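Local coordinates for succinoglycan biosynthesis protein (Bacillus cereus ATCC 14579, PDB 2QGM) that probably acts as a hydrolase related to erythromycin esterases, with a natural substrate that is not known, at residues G80-G85 with A305-I310; G340-E345 with D431-I436; K372-T377 with R405-I410. All blocks are in the same frame, centred on the assembly; numbering follows the deposited sequence.

Interaction 1 of 3, residues G80-G85 with A305-I310; sequences GENTHG and AHNIHI
The imidazole of His-306 lies beneath the backbone carbonyl of Glu-81, whose O sits over the centre of one ring face, 3.6 Å from His-306 CE1. The same ring turns its edge on His-84: the two rings form a T-shaped pair with planes 79° apart and centroids 4.7 Å apart, and His-306 CD2 stands over the His-84 face, displaced toward the rim. His-306 also occupies the N-cap position of the short helix 307-310. With CG anti to the backbone N (chi1 -167°), the ring lies beside its own carbonyl carbon, facing the first turn of the helix, and ND1 accepts an almost straight bond from Ile-308 N at 3.0 Å, the donor lying in the ring plane. Together with NE2, which binds Ile-410 O, this holds the ring at both nitrogens and fixes its rotation.

Glu-81 O has a second partner: Asn-307 N donates to it at 3.2 Å with an angle of 162°, approaching from above the carbonyl plane. The Asn-307 side chain reaches back past this bond, bringing OD1 to 3.4 Å from Gly-80 C, while ND2 is spent on Ser-341 O. Gly-80 CA makes a CH...O contact of 3.2 Å with Ala-305 O, and Ile-310 CG1 covers the same CA at 3.8 Å. The CB of Glu-81 is directed away from 305-310, though its CG still brushes Ala-305 O; its carboxylate is held by Lys-93 and Tyr-140. Thr-83 OG1 accepts from Gly-85 N at 2.9 Å, an ST turn.

The histidines and carboxylates here are consistent with the active-site region of an erythromycin esterase-like enzyme. Both segments leave the C-terminal ends of neighbouring parallel strands, 76-79 and 301-304, and the first leads into helix 87-104.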
loop_
_atom_site.group_PDB
_atom_site.type_symbol
_atom_site.label_atom_id
_atom_site.label_comp_id
_atom_site.label_asym_id
_atom_site.label_seq_id
_atom_site.Cartn_x
_atom_site.Cartn_y
_atom_site.Cartn_z
ATOM N N GLY A 80 1.457 6.377 -2.038
ATOM C CA GLY A 80 1.671 6.461 -0.601
ATOM C C GLY A 80 0.762 7.395 0.178
ATOM O O GLY A 80 -0.099 8.072 -0.383
ATOM N N GLU A 81 0.954 7.395 1.493
ATOM C CA GLU A 81 0.219 8.255 2.412
ATOM C C GLU A 81 1.182 8.648 3.528
ATOM O O GLU A 81 1.881 7.796 4.099
ATOM C CB GLU A 81 -1.029 7.539 2.961
ATOM C CG GLU A 81 -0.798 6.104 3.400
ATOM C CD GLU A 81 -2.101 5.365 3.627
ATOM O OE1 GLU A 81 -2.981 5.437 2.744
ATOM O OE2 GLU A 81 -2.249 4.702 4.678
ATOM N N ASN A 82 1.234 9.947 3.817
ATOM C CA ASN A 82 2.140 10.468 4.832
ATOM C C ASN A 82 1.856 9.933 6.231
ATOM O O ASN A 82 2.771 9.776 7.039
ATOM C CB ASN A 82 2.105 11.999 4.839
ATOM C CG ASN A 82 3.444 12.597 5.217
ATOM O OD1 ASN A 82 4.322 11.893 5.717
ATOM N ND2 ASN A 82 3.613 13.895 4.978
ATOM N N THR A 83 0.587 9.679 6.520
ATOM C CA THR A 83 0.194 9.119 7.805
ATOM C C THR A 83 -0.864 8.082 7.483
ATOM O O THR A 83 -1.242 7.912 6.317
ATOM C CB THR A 83 -0.440 10.165 8.752
ATOM O OG1 THR A 83 -1.835 10.305 8.447
ATOM C CG2 THR A 83 0.256 11.514 8.600
ATOM N N HIS A 84 -1.338 7.388 8.514
ATOM C CA HIS A 84 -2.390 6.385 8.366
ATOM C C HIS A 84 -3.684 6.950 8.953
ATOM O O HIS A 84 -4.586 6.204 9.311
ATOM C CB HIS A 84 -2.011 5.100 9.111
ATOM C CG HIS A 84 -1.137 4.176 8.319
ATOM N ND1 HIS A 84 -0.167 3.383 8.895
ATOM C CD2 HIS A 84 -1.126 3.876 6.997
ATOM C CE1 HIS A 84 0.404 2.639 7.964
ATOM N NE2 HIS A 84 -0.162 2.919 6.803
ATOM N N GLY A 85 -3.778 8.276 9.048
ATOM C CA GLY A 85 -4.982 8.865 9.608
ATOM C C GLY A 85 -5.343 10.277 9.181
ATOM O O GLY A 85 -5.925 11.027 9.967
ATOM N N ALA A 305 -0.325 1.947 -0.148
ATOM C CA ALA A 305 0.350 1.608 1.102
ATOM C C ALA A 305 0.932 2.870 1.700
ATOM O O ALA A 305 0.799 3.946 1.130
ATOM C CB ALA A 305 1.464 0.597 0.824
ATOM N N HIS A 306 1.561 2.739 2.856
ATOM C CA HIS A 306 2.179 3.886 3.492
ATOM C C HIS A 306 3.370 4.329 2.642
ATOM O O HIS A 306 3.918 3.535 1.882
ATOM C CB HIS A 306 2.678 3.511 4.886
ATOM C CG HIS A 306 3.056 4.691 5.725
ATOM N ND1 HIS A 306 4.203 5.426 5.513
ATOM C CD2 HIS A 306 2.416 5.287 6.760
ATOM C CE1 HIS A 306 4.251 6.423 6.377
ATOM N NE2 HIS A 306 3.177 6.361 7.146
ATOM N N ASN A 307 3.765 5.593 2.767
ATOM C CA ASN A 307 4.929 6.111 2.044
ATOM C C ASN A 307 6.105 5.163 2.232
ATOM O O ASN A 307 6.845 4.868 1.300
ATOM C CB ASN A 307 5.365 7.471 2.597
ATOM C CG ASN A 307 4.584 8.633 2.018
ATOM O OD1 ASN A 307 3.851 8.492 1.037
ATOM N ND2 ASN A 307 4.763 9.809 2.616
ATOM N N ILE A 308 6.288 4.707 3.464
ATOM C CA ILE A 308 7.391 3.813 3.793
ATOM C C ILE A 308 7.521 2.596 2.874
ATOM O O ILE A 308 8.623 2.255 2.441
ATOM C CB ILE A 308 7.257 3.317 5.246
ATOM C CG1 ILE A 308 7.439 4.486 6.212
ATOM C CG2 ILE A 308 8.251 2.184 5.506
ATOM C CD1 ILE A 308 8.818 5.112 6.189
ATOM N N HIS A 309 6.399 1.948 2.579
ATOM C CA HIS A 309 6.412 0.750 1.749
ATOM C C HIS A 309 6.507 0.959 0.242
ATOM O O HIS A 309 7.037 0.105 -0.461
ATOM C CB HIS A 309 5.186 -0.114 2.076
ATOM C CG HIS A 309 5.150 -0.586 3.494
ATOM N ND1 HIS A 309 6.000 -1.554 3.978
ATOM C CD2 HIS A 309 4.391 -0.188 4.545
ATOM C CE1 HIS A 309 5.768 -1.736 5.268
ATOM N NE2 HIS A 309 4.797 -0.917 5.634
ATOM N N ILE A 310 6.000 2.082 -0.264
ATOM C CA ILE A 310 6.065 2.320 -1.701
ATOM C C ILE A 310 7.340 3.032 -2.158
ATOM O O ILE A 310 7.676 3.007 -3.345
ATOM C CB ILE A 310 4.819 3.112 -2.206
ATOM C CG1 ILE A 310 4.768 4.504 -1.587
ATOM C CG2 ILE A 310 3.550 2.332 -1.885
ATOM C CD1 ILE A 310 5.419 5.582 -2.441
#

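Interaction 2 of 3, residues G340-E345 with D431-I436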
loop_
_atom_site.group_PDB
_atom_site.type_symbol
_atom_site.label_atom_id
_atom_site.label_comp_id
_atom_site.label_asym_id
_atom_site.label_seq_id
_atom_site.Cartn_x
_atom_site.Cartn_y
_atom_site.Cartn_z
ATOM N N GLY A 340 4.645 9.731 -3.787
ATOM C CA GLY A 340 4.610 9.885 -2.344
ATOM C C GLY A 340 3.601 10.921 -1.875
ATOM O O GLY A 340 3.194 11.799 -2.639
ATOM N N SER A 341 3.207 10.818 -0.612
ATOM C CA SER A 341 2.244 11.732 -0.009
ATOM C C SER A 341 2.916 12.653 0.998
ATOM O O SER A 341 3.651 12.192 1.873
ATOM C CB SER A 341 1.149 10.935 0.705
ATOM O OG SER A 341 0.415 11.748 1.609
ATOM N N THR A 342 2.666 13.953 0.873
ATOM C CA THR A 342 3.238 14.916 1.801
ATOM C C THR A 342 2.181 15.881 2.325
ATOM O O THR A 342 1.234 16.234 1.624
ATOM C CB THR A 342 4.394 15.751 1.153
ATOM O OG1 THR A 342 3.940 16.384 -0.051
ATOM C CG2 THR A 342 5.584 14.861 0.827
ATOM N N THR A 343 2.335 16.265 3.586
ATOM C CA THR A 343 1.432 17.214 4.211
ATOM C C THR A 343 2.264 18.075 5.147
ATOM O O THR A 343 3.336 17.668 5.580
ATOM C CB THR A 343 0.293 16.513 4.984
ATOM O OG1 THR A 343 -0.617 17.502 5.474
ATOM C CG2 THR A 343 0.844 15.706 6.151
ATOM N N THR A 344 1.773 19.269 5.450
ATOM C CA THR A 344 2.515 20.183 6.312
ATOM C C THR A 344 2.085 20.234 7.773
ATOM O O THR A 344 2.903 20.053 8.673
ATOM C CB THR A 344 2.462 21.614 5.741
ATOM O OG1 THR A 344 3.072 21.629 4.443
ATOM C CG2 THR A 344 3.204 22.584 6.653
ATOM N N GLU A 345 0.802 20.474 8.004
ATOM C CA GLU A 345 0.292 20.600 9.363
ATOM C C GLU A 345 -1.125 20.062 9.537
ATOM O O GLU A 345 -1.841 19.825 8.565
ATOM C CB GLU A 345 0.328 22.079 9.767
ATOM C CG GLU A 345 -0.331 22.998 8.732
ATOM C CD GLU A 345 -0.306 24.463 9.138
ATOM O OE1 GLU A 345 -0.956 24.815 10.148
ATOM O OE2 GLU A 345 0.352 25.263 8.438
ATOM N N ASP A 431 9.269 9.571 -7.027
ATOM C CA ASP A 431 9.406 10.153 -8.360
ATOM C C ASP A 431 8.508 11.389 -8.394
ATOM O O ASP A 431 8.879 12.439 -8.924
ATOM C CB ASP A 431 8.920 9.169 -9.438
ATOM C CG ASP A 431 9.781 7.922 -9.536
ATOM O OD1 ASP A 431 11.018 8.055 -9.618
ATOM O OD2 ASP A 431 9.219 6.804 -9.548
ATOM N N ILE A 432 7.328 11.230 -7.803
ATOM C CA ILE A 432 6.289 12.246 -7.759
ATOM C C ILE A 432 5.711 12.340 -6.354
ATOM O O ILE A 432 5.755 11.381 -5.589
ATOM C CB ILE A 432 5.130 11.848 -8.718
ATOM C CG1 ILE A 432 5.656 11.693 -10.134
ATOM C CG2 ILE A 432 4.010 12.889 -8.691
ATOM C CD1 ILE A 432 4.729 10.916 -11.039
ATOM N N ILE A 433 5.186 13.507 -6.010
ATOM C CA ILE A 433 4.541 13.670 -4.719
ATOM C C ILE A 433 3.282 14.491 -4.911
ATOM O O ILE A 433 3.174 15.270 -5.860
ATOM C CB ILE A 433 5.430 14.416 -3.670
ATOM C CG1 ILE A 433 5.781 15.819 -4.171
ATOM C CG2 ILE A 433 6.680 13.614 -3.374
ATOM C CD1 ILE A 433 6.307 16.722 -3.080
ATOM N N PHE A 434 2.296 14.259 -4.052
ATOM C CA PHE A 434 1.089 15.074 -4.064
ATOM C C PHE A 434 1.053 15.662 -2.669
ATOM O O PHE A 434 1.035 14.947 -1.663
ATOM C CB PHE A 434 -0.194 14.284 -4.414
ATOM C CG PHE A 434 -0.583 13.208 -3.425
ATOM C CD1 PHE A 434 -1.571 13.440 -2.463
ATOM C CD2 PHE A 434 -0.015 11.943 -3.507
ATOM C CE1 PHE A 434 -1.988 12.418 -1.601
ATOM C CE2 PHE A 434 -0.424 10.920 -2.651
ATOM C CZ PHE A 434 -1.410 11.154 -1.699
ATOM N N HIS A 435 1.104 16.986 -2.620
ATOM C CA HIS A 435 1.112 17.696 -1.360
ATOM C C HIS A 435 -0.249 18.265 -0.998
ATOM O O HIS A 435 -0.973 18.773 -1.858
ATOM C CB HIS A 435 2.138 18.838 -1.415
ATOM C CG HIS A 435 2.368 19.506 -0.100
ATOM N ND1 HIS A 435 3.028 18.891 0.943
ATOM C CD2 HIS A 435 2.004 20.729 0.360
ATOM C CE1 HIS A 435 3.057 19.701 1.985
ATOM N NE2 HIS A 435 2.440 20.825 1.655
ATOM N N ILE A 436 -0.600 18.133 0.279
ATOM C CA ILE A 436 -1.837 18.679 0.830
ATOM C C ILE A 436 -1.368 19.428 2.074
ATOM O O ILE A 436 -1.102 18.822 3.111
ATOM C CB ILE A 436 -2.849 17.581 1.255
ATOM C CG1 ILE A 436 -3.248 16.736 0.044
ATOM C CG2 ILE A 436 -4.086 18.238 1.887
ATOM C CD1 ILE A 436 -4.288 15.663 0.342
HETATM O O HOH W 1 -0.467 14.134 0.595
#
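Strands 340-344 and 432-436 are parallel neighbours in the mixed sheet at the core of the fold; the axes of these short segments approach to 4.7 Å, with directions 23° apart. Backbone bonds alternate between them: Gly-340 N gives to Ile-432 O, Phe-434 N to Gly-340 O, Thr-342 N to Phe-434 O and Ile-436 N to Thr-342 O, pairing Gly-340 with Ile-433 and Thr-342 with His-435.

Side chains add further hydrogen bonds. On the face of Thr-342, Ile-433 and His-435, toward helix 374-380, His-435 CG is anti to its N (chi1 -172°), which swings the ring across to the other strand. There its ND1 shares a hydrogen bond with Thr-342 OG1 at 2.8 Å, close to the ring plane, and NE2 makes a weak, bent one to Thr-344 OG1 at 3.0 Å; the main partner of that hydroxyl is Asn-375 O. Thr-343 OG1 donates to Ile-436 O at 2.7 Å.

A CH-pi contact forms on the face of Ser-341, Phe-434 and Ile-436, toward helix 87-104. The Phe-434 ring turns back over Ser-341, whose CA lies over one face, 4.2 Å from the centroid, and whose CB comes within 3.5 Å of Phe-434 CZ.

A single water links the strands, donating to Thr-342 O and Phe-434 O and bound to Ser-341 OG at 2.7 Å.

Interaction 3 of 3, residues K372-T377 with R405-I410; sequences KSFNYT and RPLLSI
The N-terminus of helix 374-380 docks against strand 404-408, which pairs with strand 421-425 in a small antiparallel sheet. Ser-373 is the N-cap: its OG accepts from Tyr-376 N at 3.2 Å and is also bonded to Asp-370 O. Phe-374 N, in the first turn, instead uses the neighbouring strand, donating to Pro-406 O at 3.0 Å almost head-on to the carbonyl (C=O...N 176°). Ser-373 CA also approaches this oxygen, at 3.0 Å.

The Phe-374 ring lies against the strand. Its CG is opposite the carbonyl carbon (chi1 -68°), and the ring reaches over so that Arg-405 CB rests on one face, 3.8 Å from the centroid in a CH-pi contact. Leu-407 CD1 meets Phe-374 CD2 at 4.0 Å, and Trp-400 meets the ring edge-to-face. Further along, the Asn-375 side chain packs on Leu-408, with Asn-375 CG 3.6 Å from Leu-408 CB.

At the other end, Pro-406 CD abuts Lys-372 O at 3.5 Å. Lys-372 NZ and Arg-405 NE come within 4.3 Å of each other, a like-charge approach at the more exposed end, probably softened by solvent, while the aliphatic part of Arg-405 serves as a hydrophobic cover for the phenyl ring.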
loop_
_atom_site.group_PDB
_atom_site.type_symbol
_atom_site.label_atom_id
_atom_site.label_comp_id
_atom_site.label_asym_id
_atom_site.label_seq_id
_atom_site.Cartn_x
_atom_site.Cartn_y
_atom_site.Cartn_z
ATOM N N LYS A 372 12.944 22.743 8.865
ATOM C CA LYS A 372 13.973 22.299 7.935
ATOM C C LYS A 372 13.475 21.210 6.976
ATOM O O LYS A 372 14.094 20.951 5.944
ATOM C CB LYS A 372 15.181 21.786 8.716
ATOM C CG LYS A 372 16.324 22.786 8.831
ATOM C CD LYS A 372 16.983 22.980 7.476
ATOM C CE LYS A 372 18.324 23.682 7.608
ATOM N NZ LYS A 372 19.008 23.843 6.292
ATOM N N SER A 373 12.345 20.596 7.307
ATOM C CA SER A 373 11.784 19.512 6.495
ATOM C C SER A 373 11.265 19.896 5.108
ATOM O O SER A 373 10.922 21.052 4.845
ATOM C CB SER A 373 10.649 18.829 7.261
ATOM O OG SER A 373 9.534 19.692 7.404
ATOM N N PHE A 374 11.207 18.908 4.219
ATOM C CA PHE A 374 10.679 19.129 2.874
ATOM C C PHE A 374 9.235 19.585 3.054
ATOM O O PHE A 374 8.738 20.427 2.313
ATOM C CB PHE A 374 10.672 17.821 2.072
ATOM C CG PHE A 374 12.035 17.298 1.743
ATOM C CD1 PHE A 374 12.824 17.922 0.779
ATOM C CD2 PHE A 374 12.531 16.165 2.384
ATOM C CE1 PHE A 374 14.086 17.424 0.458
ATOM C CE2 PHE A 374 13.790 15.657 2.072
ATOM C CZ PHE A 374 14.569 16.291 1.103
ATOM N N ASN A 375 8.578 19.009 4.059
ATOM C CA ASN A 375 7.180 19.293 4.360
ATOM C C ASN A 375 6.849 20.748 4.637
ATOM O O ASN A 375 5.866 21.275 4.120
ATOM C CB ASN A 375 6.737 18.428 5.534
ATOM C CG ASN A 375 6.825 16.952 5.219
ATOM O OD1 ASN A 375 5.870 16.348 4.725
ATOM N ND2 ASN A 375 7.984 16.364 5.478
ATOM N N TYR A 376 7.654 21.408 5.455
ATOM C CA TYR A 376 7.363 22.797 5.743
ATOM C C TYR A 376 7.686 23.713 4.579
ATOM O O TYR A 376 7.032 24.738 4.398
ATOM C CB TYR A 376 8.058 23.216 7.039
ATOM C CG TYR A 376 7.124 23.007 8.211
ATOM C CD1 TYR A 376 6.161 23.963 8.526
ATOM C CD2 TYR A 376 7.113 21.807 8.923
ATOM C CE1 TYR A 376 5.201 23.732 9.508
ATOM C CE2 TYR A 376 6.157 21.563 9.909
ATOM C CZ TYR A 376 5.202 22.530 10.192
ATOM O OH TYR A 376 4.223 22.286 11.126
ATOM N N THR A 377 8.670 23.333 3.773
ATOM C CA THR A 377 9.022 24.135 2.606
ATOM C C THR A 377 7.879 24.020 1.599
ATOM O O THR A 377 7.507 24.992 0.945
ATOM C CB THR A 377 10.334 23.644 1.945
ATOM O OG1 THR A 377 11.427 23.798 2.862
ATOM C CG2 THR A 377 10.627 24.447 0.687
ATOM N N ARG A 405 17.222 16.337 3.704
ATOM C CA ARG A 405 16.504 17.171 4.660
ATOM C C ARG A 405 15.514 16.296 5.415
ATOM O O ARG A 405 15.205 15.186 4.985
ATOM C CB ARG A 405 15.733 18.273 3.928
ATOM C CG ARG A 405 16.577 19.176 3.035
ATOM C CD ARG A 405 17.301 20.249 3.834
ATOM N NE ARG A 405 17.844 21.296 2.968
ATOM C CZ ARG A 405 19.073 21.299 2.458
ATOM N NH1 ARG A 405 19.914 20.307 2.723
ATOM N NH2 ARG A 405 19.462 22.298 1.675
ATOM N N PRO A 406 15.000 16.784 6.553
ATOM C CA PRO A 406 14.039 15.985 7.315
ATOM C C PRO A 406 12.782 15.715 6.499
ATOM O O PRO A 406 12.285 16.602 5.798
ATOM C CB PRO A 406 13.752 16.857 8.533
ATOM C CG PRO A 406 15.045 17.613 8.717
ATOM C CD PRO A 406 15.385 17.997 7.295
ATOM N N LEU A 407 12.285 14.484 6.578
ATOM C CA LEU A 407 11.067 14.104 5.872
ATOM C C LEU A 407 10.122 13.516 6.904
ATOM O O LEU A 407 10.490 12.617 7.658
ATOM C CB LEU A 407 11.353 13.063 4.787
ATOM C CG LEU A 407 10.121 12.528 4.038
ATOM C CD1 LEU A 407 9.530 13.628 3.165
ATOM C CD2 LEU A 407 10.514 11.343 3.180
ATOM N N LEU A 408 8.902 14.034 6.935
ATOM C CA LEU A 408 7.903 13.572 7.881
ATOM C C LEU A 408 7.419 12.177 7.520
ATOM O O LEU A 408 7.254 11.866 6.346
ATOM C CB LEU A 408 6.704 14.512 7.874
ATOM C CG LEU A 408 5.516 14.027 8.706
ATOM C CD1 LEU A 408 5.880 14.119 10.183
ATOM C CD2 LEU A 408 4.275 14.863 8.380
ATOM N N SER A 409 7.189 11.350 8.532
ATOM C CA SER A 409 6.694 9.995 8.323
ATOM C C SER A 409 6.079 9.517 9.632
ATOM O O SER A 409 6.774 9.328 10.629
ATOM C CB SER A 409 7.827 9.069 7.890
ATOM O OG SER A 409 7.310 7.873 7.329
ATOM N N ILE A 410 4.761 9.336 9.621
ATOM C CA ILE A 410 4.030 8.915 10.816
ATOM C C ILE A 410 3.278 7.614 10.574
ATOM O O ILE A 410 2.490 7.504 9.633
ATOM C CB ILE A 410 3.003 9.984 11.251
ATOM C CG1 ILE A 410 3.714 11.332 11.467
ATOM C CG2 ILE A 410 2.305 9.537 12.531
ATOM C CD1 ILE A 410 2.766 12.478 11.770
#

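The three contacts touch pairwise, through probable hydrogen bonds. Interactions 1 and 2, with centres 10 Å apart, join where Asn-307 ND2 lies 2.7 Å from Ser-341 O. Interactions 2 and 3, also 10 Å apart, meet where Thr-344 OG1 lies 2.8 Å from Asn-375 O, at the start of helix 374-380. Interactions 1 and 3 are 14 Å apart by their centres, yet the end of segment 405-410 returns to the first contact: His-306 NE2 is 2.8 Å from Ile-410 O. Each contact thus touches the other two, and the strand pair and the helix-strand contact both border the histidine-rich loops, where the family's active site is probably located.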